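Local coordinates for protein MAU2 chromatid cohesion factor homolog (Saccharomyces cerevisiae, PDB 4XDN) that pairs with SCC2 in the complex that cohesin needs to associate with chromosomes, and so takes part in sister chromatid cohesion, at residues D169-N174 with K300-I305; C132-L137 with S177-V182. One frame throughout, in Å; residues are numbered along the deposited sequence.

In the fold
From the N terminus the chain runs through four helices before helix 126-144, then continues through helix 147-165 into helix 170-189. Contact 2 closes this short excursion of about 40 residues, bringing 132-137 beside 177-182 in a buried interface. Contact 1 closes a much longer one: after 125 further residues, mostly helical, the hairpin of strands 297-302 and 305-310 returns to 169-174, the beginning of the same helix 170-189, at the surface. Along the sequence the two contacts cross rather than nest. Their centres lie 13 Å apart, and Val178 of contact 2 packs directly against Ile301 and Ile305 of contact 1; both contacts use helix 170-189, which links the hairpin to helix 126-144.

Contact 1: D169-N174 with K300-I305; sequences DELYQN and KIMPRI
Met302 carries this contact, reaching from a beta hairpin to the first turn of helix 170-189. The hairpin reverses through a type II turn from Met302 to Ile305, with a classic beta bulge that sets Ile301 and Met302 opposite the single residue Ile305. From CB, which points at the helix, the Met302 chain runs out extended to SD. Its CG lies 3.7 Å from Asn174 CG, the two side chains crossing at about a right angle. SD comes next, 3.1 Å from Asn174 ND2 and 3.5 Å from Glu170 O. There the chain bends (chi3 83°), and CE turns to Leu171, 3.7 Å from its CD1. That same Leu171 methyl also meets Ile305 CD1 at 3.6 Å, so one branch of the leucine touches both ends of the turn; Val126 of helix 126-144 packs on Leu171 as well. Asp169, the N-cap just before the helix, accepts from Leu171 N through OD2. At the turn itself, Arg304 NH1 forms a salt bridge with Glu127. Asn174 ND2 donates to Glu170 O in a short bond (2.6 Å, 170°), while the backbone N of Asn174 reaches that oxygen from the opposite face of its carbonyl plane. The side-chain bond probably helps to set the amide's rotation, with Asn174 OD1 lying 3.3 Å from Ile301 CG2.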
loop_
_atom_site.group_PDB
_atom_site.type_symbol
_atom_site.label_atom_id
_atom_site.label_comp_id
_atom_site.label_asym_id
_atom_site.label_seq_id
_atom_site.Cartn_x
_atom_site.Cartn_y
_atom_site.Cartn_z
ATOM N N ASP A 169 -1.618 -38.815 3.607
ATOM C CA ASP A 169 -2.887 -38.512 4.256
ATOM C C ASP A 169 -3.382 -37.113 3.907
ATOM O O ASP A 169 -2.625 -36.143 3.937
ATOM C CB ASP A 169 -2.759 -38.653 5.770
ATOM C CG ASP A 169 -4.099 -38.587 6.470
ATOM O OD1 ASP A 169 -4.755 -39.643 6.595
ATOM O OD2 ASP A 169 -4.501 -37.480 6.884
ATOM N N GLU A 170 -4.670 -37.027 3.594
ATOM C CA GLU A 170 -5.284 -35.795 3.116
ATOM C C GLU A 170 -5.189 -34.661 4.132
ATOM O O GLU A 170 -5.074 -33.494 3.760
ATOM C CB GLU A 170 -6.746 -36.057 2.762
ATOM C CG GLU A 170 -7.419 -34.935 2.002
ATOM C CD GLU A 170 -8.720 -35.381 1.366
ATOM O OE1 GLU A 170 -9.420 -36.220 1.973
ATOM O OE2 GLU A 170 -9.035 -34.908 0.253
ATOM N N LEU A 171 -5.237 -35.008 5.413
ATOM C CA LEU A 171 -5.139 -34.012 6.471
ATOM C C LEU A 171 -3.783 -33.312 6.429
ATOM O O LEU A 171 -3.708 -32.084 6.445
ATOM C CB LEU A 171 -5.355 -34.659 7.840
ATOM C CG LEU A 171 -5.492 -33.703 9.028
ATOM C CD1 LEU A 171 -6.766 -32.879 8.919
ATOM C CD2 LEU A 171 -5.464 -34.478 10.337
ATOM N N TYR A 172 -2.718 -34.104 6.365
ATOM C CA TYR A 172 -1.360 -33.573 6.347
ATOM C C TYR A 172 -1.044 -32.859 5.038
ATOM O O TYR A 172 -0.220 -31.944 5.010
ATOM C CB TYR A 172 -0.349 -34.698 6.585
ATOM C CG TYR A 172 -0.210 -35.076 8.041
ATOM C CD1 TYR A 172 0.599 -34.336 8.893
ATOM C CD2 TYR A 172 -0.889 -36.166 8.567
ATOM C CE1 TYR A 172 0.729 -34.672 10.226
ATOM C CE2 TYR A 172 -0.762 -36.509 9.900
ATOM C CZ TYR A 172 0.049 -35.757 10.724
ATOM O OH TYR A 172 0.183 -36.086 12.052
ATOM N N GLN A 173 -1.697 -33.283 3.960
ATOM C CA GLN A 173 -1.541 -32.636 2.662
ATOM C C GLN A 173 -2.106 -31.221 2.696
ATOM O O GLN A 173 -1.491 -30.285 2.184
ATOM C CB GLN A 173 -2.230 -33.452 1.568
ATOM C CG GLN A 173 -1.499 -34.734 1.198
ATOM C CD GLN A 173 -0.168 -34.473 0.518
ATOM O OE1 GLN A 173 -0.009 -33.491 -0.209
ATOM N NE2 GLN A 173 0.801 -35.352 0.757
ATOM N N ASN A 174 -3.281 -31.070 3.300
ATOM C CA ASN A 174 -3.898 -29.757 3.450
ATOM C C ASN A 174 -3.122 -28.882 4.421
ATOM O O ASN A 174 -2.912 -27.699 4.167
ATOM C CB ASN A 174 -5.346 -29.892 3.917
ATOM C CG ASN A 174 -6.284 -30.284 2.796
ATOM O OD1 ASN A 174 -6.902 -29.432 2.165
ATOM N ND2 ASN A 174 -6.393 -31.581 2.542
ATOM N N LYS A 300 -12.808 -22.723 5.741
ATOM C CA LYS A 300 -12.773 -24.126 6.128
ATOM C C LYS A 300 -12.069 -24.947 5.051
ATOM O O LYS A 300 -12.702 -25.472 4.135
ATOM C CB LYS A 300 -14.191 -24.648 6.374
ATOM C CG LYS A 300 -14.911 -23.917 7.497
ATOM C CD LYS A 300 -16.360 -24.362 7.644
ATOM C CE LYS A 300 -17.089 -23.517 8.680
ATOM N NZ LYS A 300 -18.494 -23.968 8.897
ATOM N N ILE A 301 -10.749 -25.034 5.168
ATOM C CA ILE A 301 -9.930 -25.800 4.235
ATOM C C ILE A 301 -10.311 -27.274 4.289
ATOM O O ILE A 301 -10.514 -27.920 3.259
ATOM C CB ILE A 301 -8.427 -25.634 4.552
ATOM C CG1 ILE A 301 -7.987 -24.199 4.250
ATOM C CG2 ILE A 301 -7.580 -26.623 3.752
ATOM C CD1 ILE A 301 -6.596 -23.856 4.749
ATOM N N MET A 302 -10.402 -27.794 5.505
ATOM C CA MET A 302 -10.784 -29.178 5.734
ATOM C C MET A 302 -11.577 -29.257 7.023
ATOM O O MET A 302 -11.555 -28.320 7.821
ATOM C CB MET A 302 -9.551 -30.080 5.828
ATOM C CG MET A 302 -9.403 -31.068 4.695
ATOM S SD MET A 302 -8.135 -32.303 5.044
ATOM C CE MET A 302 -9.059 -33.472 6.036
ATOM N N PRO A 303 -12.291 -30.371 7.230
ATOM C CA PRO A 303 -12.790 -30.626 8.580
ATOM C C PRO A 303 -11.626 -30.634 9.565
ATOM O O PRO A 303 -10.678 -31.402 9.388
ATOM C CB PRO A 303 -13.448 -32.002 8.459
ATOM C CG PRO A 303 -13.839 -32.102 7.024
ATOM C CD PRO A 303 -12.776 -31.367 6.261
ATOM N N ARG A 304 -11.698 -29.761 10.564
ATOM C CA ARG A 304 -10.647 -29.584 11.565
ATOM C C ARG A 304 -9.426 -28.873 10.986
ATOM O O ARG A 304 -8.320 -29.000 11.509
ATOM C CB ARG A 304 -10.225 -30.925 12.180
ATOM C CG ARG A 304 -11.369 -31.887 12.519
ATOM C CD ARG A 304 -12.600 -31.187 13.093
ATOM N NE ARG A 304 -12.272 -30.122 14.039
ATOM C CZ ARG A 304 -12.085 -30.295 15.345
ATOM N NH1 ARG A 304 -12.183 -31.500 15.891
ATOM N NH2 ARG A 304 -11.794 -29.248 16.107
ATOM N N ILE A 305 -9.636 -28.127 9.905
ATOM C CA ILE A 305 -8.649 -27.168 9.420
ATOM C C ILE A 305 -9.374 -25.909 8.959
ATOM O O ILE A 305 -9.792 -25.809 7.804
ATOM C CB ILE A 305 -7.794 -27.728 8.266
ATOM C CG1 ILE A 305 -7.099 -29.021 8.705
ATOM C CG2 ILE A 305 -6.766 -26.682 7.816
ATOM C CD1 ILE A 305 -6.147 -29.603 7.680
#

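Contact 2: C132-L137 with S177-V182; sequences CEFLLL and SVFQYV
With CG anti to its carbonyl carbon (chi1 -77°), Phe179 sends its ring across to helix 126-144, while Phe134 has CG anti to the backbone N (chi1 -163°) and lays its ring beside the two valines of the facing helix. The far end of the Phe179 ring reaches the other helix: CZ lies 3.4 Å from Glu133 CB, and the ring edge meets the backbone at Phe134 N, 3.6 Å from CE1 and near the ring plane. Glu133 bends away beyond CB, its carboxylate pairing with Lys113. Leu137 crosses the phenylalanine at about a right angle, its CD1 3.9 Å from Phe179 CD1. Both helices belong to the all-helical, TPR-type array of Scc4; segments 132-137 and 177-182 run nearly parallel (8°), their axes 11.0 Å apart at closest approach. Helix 147-165 comes between them in sequence, and its Leu160 touches both Leu137 and Phe179. On the Phe134 side, ring atom CE1 sits 3.9 Å from Val182 CG2 and 4.1 Å from Val178 CG1, and an apolar side chain of another protein chain packs on the same ring. Val182 divides its methyls: CG2 takes the Phe134 ring, whereas CG1 rests 3.5 Å from Leu137 O.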
loop_
_atom_site.group_PDB
_atom_site.type_symbol
_atom_site.label_atom_id
_atom_site.label_comp_id
_atom_site.label_asym_id
_atom_site.label_seq_id
_atom_site.Cartn_x
_atom_site.Cartn_y
_atom_site.Cartn_z
ATOM N N CYS A 132 0.664 -25.409 17.319
ATOM C CA CYS A 132 1.974 -25.104 17.883
ATOM C C CYS A 132 2.914 -24.632 16.776
ATOM O O CYS A 132 3.648 -23.663 16.948
ATOM C CB CYS A 132 2.574 -26.322 18.598
ATOM S SG CYS A 132 1.822 -26.744 20.193
ATOM N N GLU A 133 2.872 -25.315 15.637
ATOM C CA GLU A 133 3.733 -24.976 14.508
ATOM C C GLU A 133 3.336 -23.636 13.897
ATOM O O GLU A 133 4.188 -22.865 13.461
ATOM C CB GLU A 133 3.677 -26.073 13.441
ATOM C CG GLU A 133 4.275 -27.411 13.873
ATOM C CD GLU A 133 5.768 -27.338 14.149
ATOM O OE1 GLU A 133 6.442 -26.442 13.604
ATOM O OE2 GLU A 133 6.268 -28.185 14.915
ATOM N N PHE A 134 2.037 -23.362 13.868
ATOM C CA PHE A 134 1.540 -22.106 13.328
ATOM C C PHE A 134 2.000 -20.941 14.201
ATOM O O PHE A 134 2.453 -19.919 13.695
ATOM C CB PHE A 134 0.014 -22.132 13.229
ATOM C CG PHE A 134 -0.549 -21.065 12.334
ATOM C CD1 PHE A 134 -0.591 -21.248 10.961
ATOM C CD2 PHE A 134 -1.038 -19.883 12.865
ATOM C CE1 PHE A 134 -1.108 -20.270 10.133
ATOM C CE2 PHE A 134 -1.556 -18.898 12.040
ATOM C CZ PHE A 134 -1.591 -19.092 10.673
ATOM N N LEU A 135 1.897 -21.104 15.514
ATOM C CA LEU A 135 2.383 -20.087 16.433
ATOM C C LEU A 135 3.891 -19.901 16.285
ATOM O O LEU A 135 4.388 -18.779 16.299
ATOM C CB LEU A 135 2.040 -20.457 17.878
ATOM C CG LEU A 135 0.554 -20.432 18.245
ATOM C CD1 LEU A 135 0.337 -21.009 19.637
ATOM C CD2 LEU A 135 0.005 -19.025 18.159
ATOM N N LEU A 136 4.607 -21.008 16.135
ATOM C CA LEU A 136 6.064 -20.987 16.062
ATOM C C LEU A 136 6.585 -20.397 14.751
ATOM O O LEU A 136 7.619 -19.726 14.733
ATOM C CB LEU A 136 6.614 -22.409 16.229
ATOM C CG LEU A 136 7.483 -22.781 17.439
ATOM C CD1 LEU A 136 7.070 -22.083 18.724
ATOM C CD2 LEU A 136 7.427 -24.291 17.635
ATOM N N LEU A 137 5.868 -20.651 13.659
ATOM C CA LEU A 137 6.364 -20.333 12.326
ATOM C C LEU A 137 5.684 -19.115 11.699
ATOM O O LEU A 137 6.244 -18.490 10.798
ATOM C CB LEU A 137 6.192 -21.550 11.414
ATOM C CG LEU A 137 6.904 -22.826 11.879
ATOM C CD1 LEU A 137 6.499 -24.001 11.012
ATOM C CD2 LEU A 137 8.416 -22.651 11.864
ATOM N N SER A 177 -0.216 -27.395 2.859
ATOM C CA SER A 177 -0.586 -26.249 2.041
ATOM C C SER A 177 -0.643 -24.970 2.877
ATOM O O SER A 177 -0.207 -23.907 2.435
ATOM C CB SER A 177 -1.935 -26.504 1.368
ATOM O OG SER A 177 -2.308 -25.440 0.514
ATOM N N VAL A 178 -1.184 -25.082 4.086
ATOM C CA VAL A 178 -1.242 -23.954 5.006
ATOM C C VAL A 178 0.166 -23.454 5.318
ATOM O O VAL A 178 0.410 -22.252 5.346
ATOM C CB VAL A 178 -1.973 -24.338 6.318
ATOM C CG1 VAL A 178 -1.845 -23.247 7.387
ATOM C CG2 VAL A 178 -3.441 -24.621 6.038
ATOM N N PHE A 179 1.096 -24.375 5.540
ATOM C CA PHE A 179 2.442 -23.980 5.933
ATOM C C PHE A 179 3.300 -23.583 4.737
ATOM O O PHE A 179 4.297 -22.879 4.894
ATOM C CB PHE A 179 3.100 -25.100 6.736
ATOM C CG PHE A 179 2.607 -25.170 8.150
ATOM C CD1 PHE A 179 3.070 -24.273 9.098
ATOM C CD2 PHE A 179 1.656 -26.103 8.526
ATOM C CE1 PHE A 179 2.610 -24.316 10.398
ATOM C CE2 PHE A 179 1.195 -26.151 9.827
ATOM C CZ PHE A 179 1.671 -25.255 10.763
ATOM N N GLN A 180 2.908 -24.010 3.543
ATOM C CA GLN A 180 3.505 -23.466 2.333
ATOM C C GLN A 180 3.175 -21.980 2.267
ATOM O O GLN A 180 4.025 -21.160 1.935
ATOM C CB GLN A 180 2.996 -24.187 1.087
ATOM C CG GLN A 180 3.733 -25.478 0.770
ATOM C CD GLN A 180 3.281 -26.096 -0.539
ATOM O OE1 GLN A 180 2.320 -26.865 -0.577
ATOM N NE2 GLN A 180 3.972 -25.758 -1.622
ATOM N N TYR A 181 1.933 -21.651 2.606
ATOM C CA TYR A 181 1.473 -20.269 2.631
ATOM C C TYR A 181 2.196 -19.466 3.709
ATOM O O TYR A 181 2.501 -18.292 3.510
ATOM C CB TYR A 181 -0.041 -20.222 2.851
ATOM C CG TYR A 181 -0.543 -18.935 3.459
ATOM C CD1 TYR A 181 -0.753 -17.809 2.676
ATOM C CD2 TYR A 181 -0.821 -18.849 4.818
ATOM C CE1 TYR A 181 -1.217 -16.631 3.228
ATOM C CE2 TYR A 181 -1.284 -17.681 5.379
ATOM C CZ TYR A 181 -1.480 -16.573 4.580
ATOM O OH TYR A 181 -1.945 -15.405 5.142
ATOM N N VAL A 182 2.467 -20.099 4.846
ATOM C CA VAL A 182 3.238 -19.459 5.907
ATOM C C VAL A 182 4.633 -19.137 5.392
ATOM O O VAL A 182 5.148 -18.045 5.617
ATOM C CB VAL A 182 3.335 -20.351 7.165
ATOM C CG1 VAL A 182 4.348 -19.790 8.167
ATOM C CG2 VAL A 182 1.971 -20.495 7.816
#